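Long-range contacts in hypothetical 30.2 KD protein c25g10.02 IN chromosome I (Schizosaccharomyces pombe, PDB 1KCF), which resolves four-way Holliday junctions as a homodimeric, magnesium-dependent mitochondrial endonuclease, cutting at the point of strand exchange and apparently helping to maintain mitochondrial DNA: residues 41-46 with 109-114; 16-21 with 243-248; 190-195 with 224-229; 50-55 with 73-78. All coordinates share one frame; numbering follows the deposited sequence.

Contact 1. Residues 41-46 with 109-114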
loop_
_atom_site.group_PDB
_atom_site.type_symbol
_atom_site.label_atom_id
_atom_site.label_comp_id
_atom_site.label_asym_id
_atom_site.label_seq_id
_atom_site.Cartn_x
_atom_site.Cartn_y
_atom_site.Cartn_z
ATOM N N ARG A 41 9.424 24.091 -2.213
ATOM C CA ARG A 41 8.186 23.339 -2.374
ATOM C C ARG A 41 8.326 21.936 -1.780
ATOM O O ARG A 41 8.132 20.926 -2.454
ATOM C CB ARG A 41 7.804 23.265 -3.855
ATOM C CG ARG A 41 7.718 24.630 -4.538
ATOM C CD ARG A 41 7.141 24.524 -5.946
ATOM N NE ARG A 41 5.690 24.342 -5.937
ATOM C CZ ARG A 41 4.817 25.302 -5.642
ATOM N NH1 ARG A 41 5.243 26.519 -5.333
ATOM N NH2 ARG A 41 3.515 25.049 -5.652
ATOM N N VAL A 42 8.678 21.896 -0.503
ATOM C CA VAL A 42 8.850 20.649 0.220
ATOM C C VAL A 42 7.562 20.332 0.977
ATOM O O VAL A 42 7.126 21.105 1.833
ATOM C CB VAL A 42 10.014 20.761 1.220
ATOM C CG1 VAL A 42 10.193 19.449 1.966
ATOM C CG2 VAL A 42 11.298 21.136 0.477
ATOM N N LEU A 43 6.947 19.202 0.647
ATOM C CA LEU A 43 5.710 18.798 1.310
ATOM C C LEU A 43 5.951 17.689 2.333
ATOM O O LEU A 43 6.179 16.534 1.971
ATOM C CB LEU A 43 4.681 18.326 0.279
ATOM C CG LEU A 43 3.341 17.867 0.866
ATOM C CD1 LEU A 43 2.618 19.049 1.502
ATOM C CD2 LEU A 43 2.482 17.247 -0.230
ATOM N N GLY A 44 5.914 18.054 3.610
ATOM C CA GLY A 44 6.107 17.079 4.667
ATOM C C GLY A 44 4.769 16.493 5.072
ATOM O O GLY A 44 3.833 17.232 5.372
ATOM N N ILE A 45 4.675 15.167 5.086
ATOM C CA ILE A 45 3.428 14.501 5.441
ATOM C C ILE A 45 3.533 13.506 6.592
ATOM O O ILE A 45 4.410 12.641 6.616
ATOM C CB ILE A 45 2.840 13.759 4.230
ATOM C CG1 ILE A 45 2.472 14.763 3.139
ATOM C CG2 ILE A 45 1.617 12.959 4.655
ATOM C CD1 ILE A 45 1.998 14.117 1.859
ATOM N N ASP A 46 2.625 13.652 7.547
ATOM C CA ASP A 46 2.548 12.770 8.704
ATOM C C ASP A 46 1.350 11.871 8.454
ATOM O O ASP A 46 0.208 12.296 8.640
ATOM C CB ASP A 46 2.312 13.578 9.974
ATOM C CG ASP A 46 3.494 13.549 10.902
ATOM O OD1 ASP A 46 4.004 12.443 11.172
ATOM O OD2 ASP A 46 3.906 14.632 11.364
ATOM N N PHE A 109 -0.615 21.618 -4.143
ATOM C CA PHE A 109 0.728 22.043 -3.779
ATOM C C PHE A 109 1.772 21.882 -4.873
ATOM O O PHE A 109 2.763 22.613 -4.893
ATOM C CB PHE A 109 1.173 21.287 -2.524
ATOM C CG PHE A 109 0.220 21.421 -1.376
ATOM C CD1 PHE A 109 -0.205 20.298 -0.673
ATOM C CD2 PHE A 109 -0.276 22.671 -1.009
ATOM C CE1 PHE A 109 -1.112 20.414 0.374
ATOM C CE2 PHE A 109 -1.182 22.801 0.039
ATOM C CZ PHE A 109 -1.603 21.672 0.732
ATOM N N ASN A 110 1.560 20.932 -5.777
ATOM C CA ASN A 110 2.511 20.699 -6.859
ATOM C C ASN A 110 3.924 20.743 -6.274
ATOM O O ASN A 110 4.714 21.623 -6.605
ATOM C CB ASN A 110 2.358 21.786 -7.922
ATOM C CG ASN A 110 2.755 21.309 -9.296
ATOM O OD1 ASN A 110 2.110 20.430 -9.869
ATOM N ND2 ASN A 110 3.823 21.880 -9.836
ATOM N N PRO A 111 4.256 19.786 -5.391
ATOM C CA PRO A 111 5.566 19.704 -4.736
ATOM C C PRO A 111 6.747 19.244 -5.580
ATOM O O PRO A 111 6.590 18.544 -6.581
ATOM C CB PRO A 111 5.318 18.732 -3.576
ATOM C CG PRO A 111 3.815 18.729 -3.402
ATOM C CD PRO A 111 3.339 18.785 -4.822
ATOM N N HIS A 112 7.938 19.650 -5.149
ATOM C CA HIS A 112 9.170 19.252 -5.806
ATOM C C HIS A 112 9.670 18.055 -5.007
ATOM O O HIS A 112 10.376 17.189 -5.522
ATOM C CB HIS A 112 10.219 20.368 -5.741
ATOM C CG HIS A 112 9.917 21.540 -6.621
ATOM N ND1 HIS A 112 9.172 21.434 -7.775
ATOM C CD2 HIS A 112 10.300 22.837 -6.538
ATOM C CE1 HIS A 112 9.108 22.615 -8.365
ATOM N NE2 HIS A 112 9.783 23.481 -7.635
ATOM N N VAL A 113 9.289 18.025 -3.734
ATOM C CA VAL A 113 9.685 16.953 -2.837
ATOM C C VAL A 113 8.554 16.625 -1.873
ATOM O O VAL A 113 7.847 17.512 -1.398
ATOM C CB VAL A 113 10.929 17.344 -1.999
ATOM C CG1 VAL A 113 11.306 16.199 -1.060
ATOM C CG2 VAL A 113 12.100 17.679 -2.919
ATOM N N ILE A 114 8.379 15.338 -1.606
ATOM C CA ILE A 114 7.359 14.883 -0.678
ATOM C C ILE A 114 8.037 14.004 0.351
ATOM O O ILE A 114 8.655 13.000 0.004
ATOM C CB ILE A 114 6.260 14.061 -1.379
ATOM C CG1 ILE A 114 5.515 14.942 -2.379
ATOM C CG2 ILE A 114 5.283 13.508 -0.342
ATOM C CD1 ILE A 114 4.536 14.181 -3.235
#
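Arg41 reaches the C-terminal end of helix 91-109 and binds the carbonyls of its last residue, Phe109, and of Asn110, the first to leave it. Its NE gives an almost straight bond to Asn110 O (3.0 Å, 177°), with the acceptor in the guanidinium plane, while NH2 gives a shorter, more bent one to Phe109 O at 2.7 Å. Both nitrogens approach from above the carbonyl planes, and the bend at chi3 (77°) turns the guanidinium back toward the helix end. The backbone adds His112 N to Arg41 O at 3.0 Å, a weak bond from Val113 N to the same oxygen, and Leu43 N to Val113 O at 2.8 Å, joining strands 42-47 and 113-118, parallel neighbours in the RNase H-like sheet. Next comes a CH-pi contact: Arg41 CD lies over one face of the His112 imidazole, 3.6 Å from its centroid. Deeper in, Leu43 forks, CD1 against Phe109 CD1 (3.8 Å) and CD2 against Pro111 CG (3.7 Å), while Ile45 CD1 meets Ile114 CG2; branched aliphatic residues suit this buried face under helix 91-109. Cut back to alanine, Arg41 would probably leave both carbonyls without these donors and His112 without the CD over its ring. The long cationic side chain thus serves two carbonyls at a helix C-terminus, whose partial negative charge probably stabilises its own, just before the strand that carries the magnesium-binding Asp46.

Contact 2. Residues 16-21 with 243-248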
loop_
_atom_site.group_PDB
_atom_site.type_symbol
_atom_site.label_atom_id
_atom_site.label_comp_id
_atom_site.label_asym_id
_atom_site.label_seq_id
_atom_site.Cartn_x
_atom_site.Cartn_y
_atom_site.Cartn_z
ATOM N N THR A 16 22.493 15.532 9.696
ATOM C CA THR A 16 22.046 15.483 8.310
ATOM C C THR A 16 20.982 14.416 8.078
ATOM O O THR A 16 20.648 14.099 6.937
ATOM C CB THR A 16 23.228 15.216 7.362
ATOM O OG1 THR A 16 23.911 14.029 7.775
ATOM C CG2 THR A 16 24.206 16.390 7.379
ATOM N N GLY A 17 20.455 13.862 9.165
ATOM C CA GLY A 17 19.424 12.845 9.058
ATOM C C GLY A 17 19.877 11.565 8.381
ATOM O O GLY A 17 19.074 10.866 7.767
ATOM N N LEU A 18 21.163 11.254 8.491
ATOM C CA LEU A 18 21.701 10.045 7.878
ATOM C C LEU A 18 21.918 8.970 8.930
ATOM O O LEU A 18 21.899 9.250 10.130
ATOM C CB LEU A 18 23.029 10.349 7.180
ATOM C CG LEU A 18 23.010 11.317 5.996
ATOM C CD1 LEU A 18 24.443 11.582 5.537
ATOM C CD2 LEU A 18 22.176 10.730 4.855
ATOM N N SER A 19 22.121 7.739 8.466
ATOM C CA SER A 19 22.361 6.604 9.346
ATOM C C SER A 19 23.717 6.752 10.035
ATOM O O SER A 19 24.715 7.077 9.394
ATOM C CB SER A 19 22.328 5.299 8.540
ATOM O OG SER A 19 22.685 4.186 9.343
ATOM N N ARG A 20 23.742 6.509 11.340
ATOM C CA ARG A 20 24.972 6.617 12.115
ATOM C C ARG A 20 25.675 5.268 12.277
ATOM O O ARG A 20 26.635 5.157 13.040
ATOM C CB ARG A 20 24.673 7.195 13.501
ATOM C CG ARG A 20 23.968 8.543 13.487
ATOM C CD ARG A 20 23.877 9.118 14.893
ATOM N NE ARG A 20 23.215 8.200 15.815
ATOM C CZ ARG A 20 23.171 8.366 17.133
ATOM N NH1 ARG A 20 23.754 9.417 17.693
ATOM N NH2 ARG A 20 22.548 7.476 17.896
ATOM N N SER A 21 25.205 4.251 11.561
ATOM C CA SER A 21 25.802 2.921 11.655
ATOM C C SER A 21 26.792 2.659 10.526
ATOM O O SER A 21 26.572 3.063 9.385
ATOM C CB SER A 21 24.715 1.844 11.636
ATOM O OG SER A 21 24.091 1.773 10.366
ATOM N N ALA A 243 20.699 21.487 4.018
ATOM C CA ALA A 243 21.529 22.678 4.117
ATOM C C ALA A 243 22.884 22.281 4.690
ATOM O O ALA A 243 23.929 22.646 4.152
ATOM C CB ALA A 243 20.861 23.716 5.014
ATOM N N GLN A 244 22.859 21.529 5.784
ATOM C CA GLN A 244 24.085 21.077 6.421
ATOM C C GLN A 244 24.899 20.199 5.486
ATOM O O GLN A 244 26.124 20.186 5.552
ATOM C CB GLN A 244 23.771 20.306 7.700
ATOM C CG GLN A 244 23.221 21.163 8.823
ATOM C CD GLN A 244 24.085 21.110 10.068
ATOM O OE1 GLN A 244 25.244 21.534 10.055
ATOM N NE2 GLN A 244 23.527 20.583 11.154
ATOM N N LEU A 245 24.220 19.459 4.616
ATOM C CA LEU A 245 24.913 18.588 3.677
ATOM C C LEU A 245 25.661 19.392 2.617
ATOM O O LEU A 245 26.701 18.958 2.119
ATOM C CB LEU A 245 23.930 17.626 3.003
ATOM C CG LEU A 245 23.576 16.363 3.798
ATOM C CD1 LEU A 245 22.497 15.585 3.068
ATOM C CD2 LEU A 245 24.822 15.502 3.983
ATOM N N LYS A 246 25.131 20.561 2.274
ATOM C CA LYS A 246 25.778 21.410 1.281
ATOM C C LYS A 246 27.120 21.866 1.836
ATOM O O LYS A 246 28.004 22.268 1.090
ATOM C CB LYS A 246 24.900 22.612 0.959
ATOM N N HIS A 247 27.263 21.793 3.156
ATOM C CA HIS A 247 28.497 22.183 3.822
ATOM C C HIS A 247 29.392 20.976 4.078
ATOM O O HIS A 247 30.585 21.000 3.776
ATOM C CB HIS A 247 28.193 22.849 5.168
ATOM C CG HIS A 247 27.496 24.170 5.055
ATOM N ND1 HIS A 247 26.347 24.344 4.313
ATOM C CD2 HIS A 247 27.763 25.371 5.619
ATOM C CE1 HIS A 247 25.936 25.594 4.427
ATOM N NE2 HIS A 247 26.779 26.239 5.216
ATOM N N TYR A 248 28.804 19.914 4.625
ATOM C CA TYR A 248 29.553 18.710 4.974
ATOM C C TYR A 248 30.021 17.775 3.864
ATOM O O TYR A 248 30.966 17.016 4.071
ATOM C CB TYR A 248 28.777 17.906 6.017
ATOM C CG TYR A 248 28.716 18.578 7.367
ATOM C CD1 TYR A 248 27.497 18.972 7.916
ATOM C CD2 TYR A 248 29.876 18.813 8.105
ATOM C CE1 TYR A 248 27.436 19.581 9.164
ATOM C CE2 TYR A 248 29.824 19.422 9.352
ATOM C CZ TYR A 248 28.601 19.800 9.877
ATOM O OH TYR A 248 28.535 20.384 11.124
#
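Thr16 and Leu245 form the centre of this contact, and what joins the two segments is apolar, with no hydrogen bond between them. The methyl CG2 of Thr16 rests against the end of Leu245, 3.6 Å from CD2, and the threonine CB follows at 3.7 Å from the same methyl. The two side chains cross at about a right angle, so the small branch of one lies across the fork of the other. CG2 also has Gln244 CB at 4.0 Å and the Tyr248 ring at CD1, 4.2 Å away and met obliquely. Gln244, Leu245 and Tyr248 lie on one side of the helix, and a single methyl group touches all three. Leu18 extends the patch more loosely, its CD1 lying 4.2 Å from Leu245 CD2.

The polar groups are served by their own neighbourhoods. With chi1 at 55°, Thr16 places OG1 between its backbone N and carbonyl carbon and CG2 opposite the carbonyl carbon; OG1 bonds back to the carbonyls of Ile12 and Cys13 in helix 6-15, while CG2 is presented to Leu245. Threonine suits the place because one branch serves the end of its own helix and the other the neighbouring helix. In the helix, Gln244 O accepts from both His247 N and Tyr248 N.

The loop 16-21 links helices 6-15 and 26-33 of the N-terminal SAP region, and Tyr248 and Gln244 also touch helix 6-15, so this region packs on the C-terminal part of helix 224-253.

Contact 3. Residues 190-195 with 224-229. With SO4 (sulfate ion), chain C.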
loop_
_atom_site.group_PDB
_atom_site.type_symbol
_atom_site.label_atom_id
_atom_site.label_comp_id
_atom_site.label_asym_id
_atom_site.label_seq_id
_atom_site.Cartn_x
_atom_site.Cartn_y
_atom_site.Cartn_z
ATOM N N SER A 190 9.046 19.414 24.465
ATOM C CA SER A 190 7.975 18.806 23.688
ATOM C C SER A 190 8.061 19.334 22.255
ATOM O O SER A 190 8.681 20.367 22.007
ATOM C CB SER A 190 6.613 19.165 24.289
ATOM O OG SER A 190 6.303 20.529 24.069
ATOM N N ARG A 191 7.448 18.618 21.318
ATOM C CA ARG A 191 7.452 19.021 19.912
ATOM C C ARG A 191 6.854 20.418 19.743
ATOM O O ARG A 191 7.387 21.239 19.001
ATOM C CB ARG A 191 6.677 17.999 19.079
ATOM C CG ARG A 191 7.352 16.633 19.013
ATOM C CD ARG A 191 6.409 15.564 18.477
ATOM N NE ARG A 191 5.257 15.380 19.355
ATOM C CZ ARG A 191 4.161 14.704 19.026
ATOM N NH1 ARG A 191 4.060 14.140 17.831
ATOM N NH2 ARG A 191 3.162 14.596 19.892
ATOM N N VAL A 192 5.756 20.685 20.444
ATOM C CA VAL A 192 5.097 21.990 20.385
ATOM C C VAL A 192 6.041 23.098 20.851
ATOM O O VAL A 192 6.102 24.169 20.252
ATOM C CB VAL A 192 3.824 21.999 21.261
ATOM C CG1 VAL A 192 3.357 23.426 21.511
ATOM C CG2 VAL A 192 2.725 21.204 20.572
ATOM N N GLN A 193 6.778 22.835 21.925
ATOM C CA GLN A 193 7.720 23.812 22.459
ATOM C C GLN A 193 8.892 24.034 21.512
ATOM O O GLN A 193 9.390 25.152 21.383
ATOM C CB GLN A 193 8.244 23.360 23.824
ATOM C CG GLN A 193 7.655 24.130 24.997
ATOM C CD GLN A 193 7.855 25.636 24.870
ATOM O OE1 GLN A 193 8.988 26.125 24.821
ATOM N NE2 GLN A 193 6.752 26.377 24.811
ATOM N N MET A 194 9.342 22.969 20.855
ATOM C CA MET A 194 10.453 23.097 19.922
ATOM C C MET A 194 10.064 24.002 18.761
ATOM O O MET A 194 10.834 24.873 18.371
ATOM C CB MET A 194 10.882 21.727 19.387
ATOM C CG MET A 194 11.476 20.812 20.440
ATOM S SD MET A 194 12.348 19.385 19.738
ATOM C CE MET A 194 11.030 18.213 19.587
ATOM N N VAL A 195 8.865 23.803 18.219
ATOM C CA VAL A 195 8.391 24.609 17.104
ATOM C C VAL A 195 8.154 26.045 17.535
ATOM O O VAL A 195 8.480 26.981 16.807
ATOM C CB VAL A 195 7.084 24.045 16.515
ATOM C CG1 VAL A 195 6.540 24.993 15.444
ATOM C CG2 VAL A 195 7.347 22.670 15.918
ATOM N N LYS A 224 -4.178 19.035 18.275
ATOM C CA LYS A 224 -4.046 19.725 16.995
ATOM C C LYS A 224 -2.640 20.301 16.844
ATOM O O LYS A 224 -1.951 20.038 15.857
ATOM C CB LYS A 224 -5.074 20.845 16.891
ATOM N N LYS A 225 -2.230 21.095 17.830
ATOM C CA LYS A 225 -0.913 21.726 17.838
ATOM C C LYS A 225 0.198 20.681 17.777
ATOM O O LYS A 225 1.205 20.868 17.091
ATOM C CB LYS A 225 -0.743 22.565 19.107
ATOM C CG LYS A 225 -1.701 23.736 19.231
ATOM C CD LYS A 225 -1.029 25.049 18.868
ATOM C CE LYS A 225 0.051 25.409 19.871
ATOM N NZ LYS A 225 0.606 26.771 19.624
ATOM N N ASP A 226 0.018 19.585 18.505
ATOM C CA ASP A 226 1.008 18.520 18.537
ATOM C C ASP A 226 1.158 17.869 17.170
ATOM O O ASP A 226 2.270 17.594 16.730
ATOM C CB ASP A 226 0.607 17.472 19.573
ATOM C CG ASP A 226 0.475 18.061 20.965
ATOM O OD1 ASP A 226 1.507 18.180 21.660
ATOM O OD2 ASP A 226 -0.658 18.426 21.353
ATOM N N ASP A 227 0.041 17.632 16.491
ATOM C CA ASP A 227 0.096 17.012 15.178
ATOM C C ASP A 227 0.696 17.958 14.140
ATOM O O ASP A 227 1.455 17.524 13.274
ATOM C CB ASP A 227 -1.296 16.541 14.745
ATOM C CG ASP A 227 -1.830 15.415 15.626
ATOM O OD1 ASP A 227 -1.033 14.821 16.382
ATOM O OD2 ASP A 227 -3.042 15.112 15.559
ATOM N N MET A 228 0.373 19.248 14.235
ATOM C CA MET A 228 0.908 20.236 13.298
ATOM C C MET A 228 2.405 20.412 13.527
ATOM O O MET A 228 3.181 20.551 12.583
ATOM C CB MET A 228 0.231 21.601 13.481
ATOM C CG MET A 228 -1.248 21.650 13.141
ATOM S SD MET A 228 -1.845 23.356 13.050
ATOM C CE MET A 228 -2.047 23.754 14.756
ATOM N N ALA A 229 2.798 20.426 14.794
ATOM C CA ALA A 229 4.197 20.592 15.148
ATOM C C ALA A 229 4.981 19.421 14.581
ATOM O O ALA A 229 6.102 19.584 14.101
ATOM C CB ALA A 229 4.352 20.649 16.664
HETATM S S SO4 C . 5.840 15.480 23.040
HETATM O O1 SO4 C . 5.854 16.472 21.950
HETATM O O2 SO4 C . 7.228 15.072 23.333
HETATM O O3 SO4 C . 5.228 16.081 24.239
HETATM O O4 SO4 C . 5.055 14.300 22.630
HETATM O O HOH W 1 4.050 18.663 21.727
#
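The N-terminus of helix 191-200 packs here against the first turns of helix 224-253, the helix that carries the magnesium ligand Asp230, and a sulfate ion, probably from the crystallisation liquor, sits at the helix start. Ser190 is the N-cap, its OG accepting from Gln193 N at 3.2 Å. Sulfate O1 takes a nearly straight bond from Arg191 N (2.7 Å) and a second from Arg191 NE (2.9 Å), lying in the guanidinium plane; the weak NH2 bond goes to O4. The chi3 bend (-63°) folds the arginine back so that backbone and side chain grip one oxygen. A water accepts from Val192 N and donates to O1 and to Asp226 OD1 (2.6 Å). That carboxylate oxygen lies near Arg191 NH2 but well out of the guanidinium plane, so the charges form no salt bridge; Asp226 O lies over a guanidinium face. Next to this polar corner, Val192 CG2 touches Asp226 OD1 at 3.4 Å, and Ala229 CB meets Val195 CG2 at 3.7 Å; the small alanine probably helps the helical segments approach, their axes 8.7 Å apart at closest and 63° apart in direction. A leucine in place of Arg191 would probably leave the sulfate with only this residue's backbone N-H and Asp230 without its salt-bridge partner, NH1. Helix 209-217 covers the apolar side, with Trp215 against Val192, Val195 and Ala229, while Met228 and Asp227 reach strand 65-73 at Val72.

Contact 4. Residues 50-55 with 73-78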
loop_
_atom_site.group_PDB
_atom_site.type_symbol
_atom_site.label_atom_id
_atom_site.label_comp_id
_atom_site.label_asym_id
_atom_site.label_seq_id
_atom_site.Cartn_x
_atom_site.Cartn_y
_atom_site.Cartn_z
ATOM N N LYS A 50 -7.402 9.994 10.685
ATOM C CA LYS A 50 -8.186 10.975 11.418
ATOM C C LYS A 50 -7.342 12.168 11.846
ATOM O O LYS A 50 -7.873 13.175 12.317
ATOM C CB LYS A 50 -8.871 10.316 12.620
ATOM C CG LYS A 50 -9.894 9.260 12.196
ATOM C CD LYS A 50 -10.714 8.733 13.359
ATOM C CE LYS A 50 -11.716 7.684 12.879
ATOM N NZ LYS A 50 -12.580 7.165 13.979
ATOM N N ASN A 51 -6.026 12.056 11.678
ATOM C CA ASN A 51 -5.127 13.152 12.019
ATOM C C ASN A 51 -4.001 13.282 10.997
ATOM O O ASN A 51 -2.815 13.339 11.343
ATOM C CB ASN A 51 -4.545 12.983 13.428
ATOM C CG ASN A 51 -3.658 11.766 13.561
ATOM O OD1 ASN A 51 -2.908 11.644 14.527
ATOM N ND2 ASN A 51 -3.743 10.853 12.600
ATOM N N PHE A 52 -4.388 13.313 9.727
ATOM C CA PHE A 52 -3.439 13.465 8.635
ATOM C C PHE A 52 -2.862 14.862 8.802
ATOM O O PHE A 52 -3.604 15.832 8.936
ATOM C CB PHE A 52 -4.169 13.358 7.292
ATOM C CG PHE A 52 -3.273 13.515 6.090
ATOM C CD1 PHE A 52 -2.538 12.439 5.607
ATOM C CD2 PHE A 52 -3.176 14.738 5.438
ATOM C CE1 PHE A 52 -1.719 12.580 4.485
ATOM C CE2 PHE A 52 -2.361 14.891 4.319
ATOM C CZ PHE A 52 -1.632 13.810 3.840
ATOM N N SER A 53 -1.543 14.973 8.819
ATOM C CA SER A 53 -0.928 16.281 8.969
ATOM C C SER A 53 0.076 16.528 7.851
ATOM O O SER A 53 0.719 15.599 7.374
ATOM C CB SER A 53 -0.232 16.390 10.325
ATOM O OG SER A 53 0.294 17.692 10.512
ATOM N N TYR A 54 0.201 17.783 7.436
ATOM C CA TYR A 54 1.134 18.135 6.375
ATOM C C TYR A 54 1.660 19.549 6.576
ATOM O O TYR A 54 0.998 20.392 7.185
ATOM C CB TYR A 54 0.443 18.027 5.009
ATOM C CG TYR A 54 -0.611 19.084 4.764
ATOM C CD1 TYR A 54 -0.257 20.357 4.319
ATOM C CD2 TYR A 54 -1.963 18.819 4.997
ATOM C CE1 TYR A 54 -1.217 21.345 4.113
ATOM C CE2 TYR A 54 -2.932 19.798 4.795
ATOM C CZ TYR A 54 -2.551 21.061 4.351
ATOM O OH TYR A 54 -3.498 22.043 4.143
ATOM N N CYS A 55 2.865 19.792 6.075
ATOM C CA CYS A 55 3.494 21.104 6.158
ATOM C C CYS A 55 4.185 21.317 4.814
ATOM O O CYS A 55 5.049 20.531 4.420
ATOM C CB CYS A 55 4.521 21.144 7.298
ATOM S SG CYS A 55 5.202 22.805 7.667
ATOM N N GLU A 73 -5.698 17.324 9.326
ATOM C CA GLU A 73 -7.058 17.033 8.907
ATOM C C GLU A 73 -7.555 15.658 9.316
ATOM O O GLU A 73 -6.776 14.738 9.530
ATOM C CB GLU A 73 -7.151 17.151 7.384
ATOM C CG GLU A 73 -6.557 18.430 6.822
ATOM C CD GLU A 73 -7.401 19.646 7.124
ATOM O OE1 GLU A 73 -6.936 20.774 6.851
ATOM O OE2 GLU A 73 -8.533 19.472 7.623
ATOM N N ASN A 74 -8.872 15.542 9.420
ATOM C CA ASN A 74 -9.514 14.284 9.756
ATOM C C ASN A 74 -10.224 13.895 8.468
ATOM O O ASN A 74 -11.282 14.433 8.148
ATOM C CB ASN A 74 -10.517 14.479 10.893
ATOM C CG ASN A 74 -11.177 13.179 11.318
ATOM O OD1 ASN A 74 -11.664 13.058 12.442
ATOM N ND2 ASN A 74 -11.202 12.201 10.419
ATOM N N LEU A 75 -9.615 12.973 7.727
ATOM C CA LEU A 75 -10.138 12.519 6.443
ATOM C C LEU A 75 -11.470 11.771 6.521
ATOM O O LEU A 75 -11.980 11.296 5.509
ATOM C CB LEU A 75 -9.080 11.650 5.751
ATOM C CG LEU A 75 -7.676 12.274 5.671
ATOM C CD1 LEU A 75 -6.735 11.361 4.895
ATOM C CD2 LEU A 75 -7.754 13.640 5.000
ATOM N N THR A 76 -12.033 11.673 7.719
ATOM C CA THR A 76 -13.307 10.988 7.921
ATOM C C THR A 76 -14.461 11.986 7.975
ATOM O O THR A 76 -15.617 11.626 7.752
ATOM C CB THR A 76 -13.290 10.163 9.232
ATOM O OG1 THR A 76 -12.453 9.014 9.057
ATOM C CG2 THR A 76 -14.690 9.708 9.607
ATOM N N GLU A 77 -14.135 13.240 8.271
ATOM C CA GLU A 77 -15.131 14.301 8.362
ATOM C C GLU A 77 -14.800 15.398 7.362
ATOM O O GLU A 77 -13.878 15.258 6.558
ATOM C CB GLU A 77 -15.139 14.902 9.771
ATOM C CG GLU A 77 -15.372 13.902 10.890
ATOM C CD GLU A 77 -15.349 14.560 12.260
ATOM O OE1 GLU A 77 -14.318 15.176 12.608
ATOM O OE2 GLU A 77 -16.361 14.463 12.987
ATOM N N LYS A 78 -15.555 16.490 7.412
ATOM C CA LYS A 78 -15.311 17.614 6.522
ATOM C C LYS A 78 -13.919 18.135 6.859
ATOM O O LYS A 78 -13.590 18.319 8.032
ATOM C CB LYS A 78 -16.355 18.702 6.746
HETATM O O HOH W 2 -6.044 21.280 4.471
#
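Phe52 and Glu73 form an antiparallel hydrogen-bonded pair where strand 65-73 ends beside the start of strand 52-59, neighbours in the central sheet of this RNase H-like domain. Glu73 N bonds to Phe52 O at 2.6 Å, nearly along the C=O axis, and the return bond from Phe52 N to Glu73 O is weak. Beyond the pair the chain leaves the sheet in a type I turn from Asn74 to Glu77.

The side chains divide by character. Phe52 has CG opposite its backbone N (chi1 179°), which carries the ring away from Glu73 toward Leu101 and Leu105 of helix 91-109. Its CB remains close to Leu75, 4.0 Å from CG, and Leu75 also touches Leu101; bulky apolar residues suit this place between sheet and helix. At the loop, Lys50 is extended beyond CG and runs alongside Asn74, its aliphatic part also passing Thr76 with CG 4.1 Å from OG1. A lysine fits this partly exposed place because its methylenes can pack while its amine extends to a long, weak ion pair with Glu87.

Glu73 is bent at chi2 (-72°), so its carboxylate folds back rather than extending. OE1 takes a bond from Ser71 OG and OE2 one from Gly80 N, which tie the group to its own strand and to the following loop. The Glu73 CG lies at the edge of the Tyr54 ring, 4.4 Å from CE2. A water in the plane of that ring bridges the two polar ends, 2.7 Å from Tyr54 OH and donating to Glu73 OE1 at 2.6 Å.

Overall arrangement
Contacts 1, 3 and 4 lie close to the magnesium-binding residues Asp46 and Asp230, while contact 2 lies apart. Strands 42-47 and 52-59 are sheet neighbours, so contacts 1 and 4, with centres 16 Å apart, are joined by probable backbone bonds such as Asp46 N to Ser53 O at 2.7 Å. Contact 3 meets contact 4 where Ser53 OG lies 3.0 Å from Asp227 O, bringing helix 224-253 onto the sheet. Asp46 lies near the end of strand 42-47, and the side chain of Arg191 in contact 3 comes within about 6 Å of that of Asp46 and about 3 Å of that of Asp230. Contact 2 shares helix 224-253 with contact 3, their centres 24 Å apart.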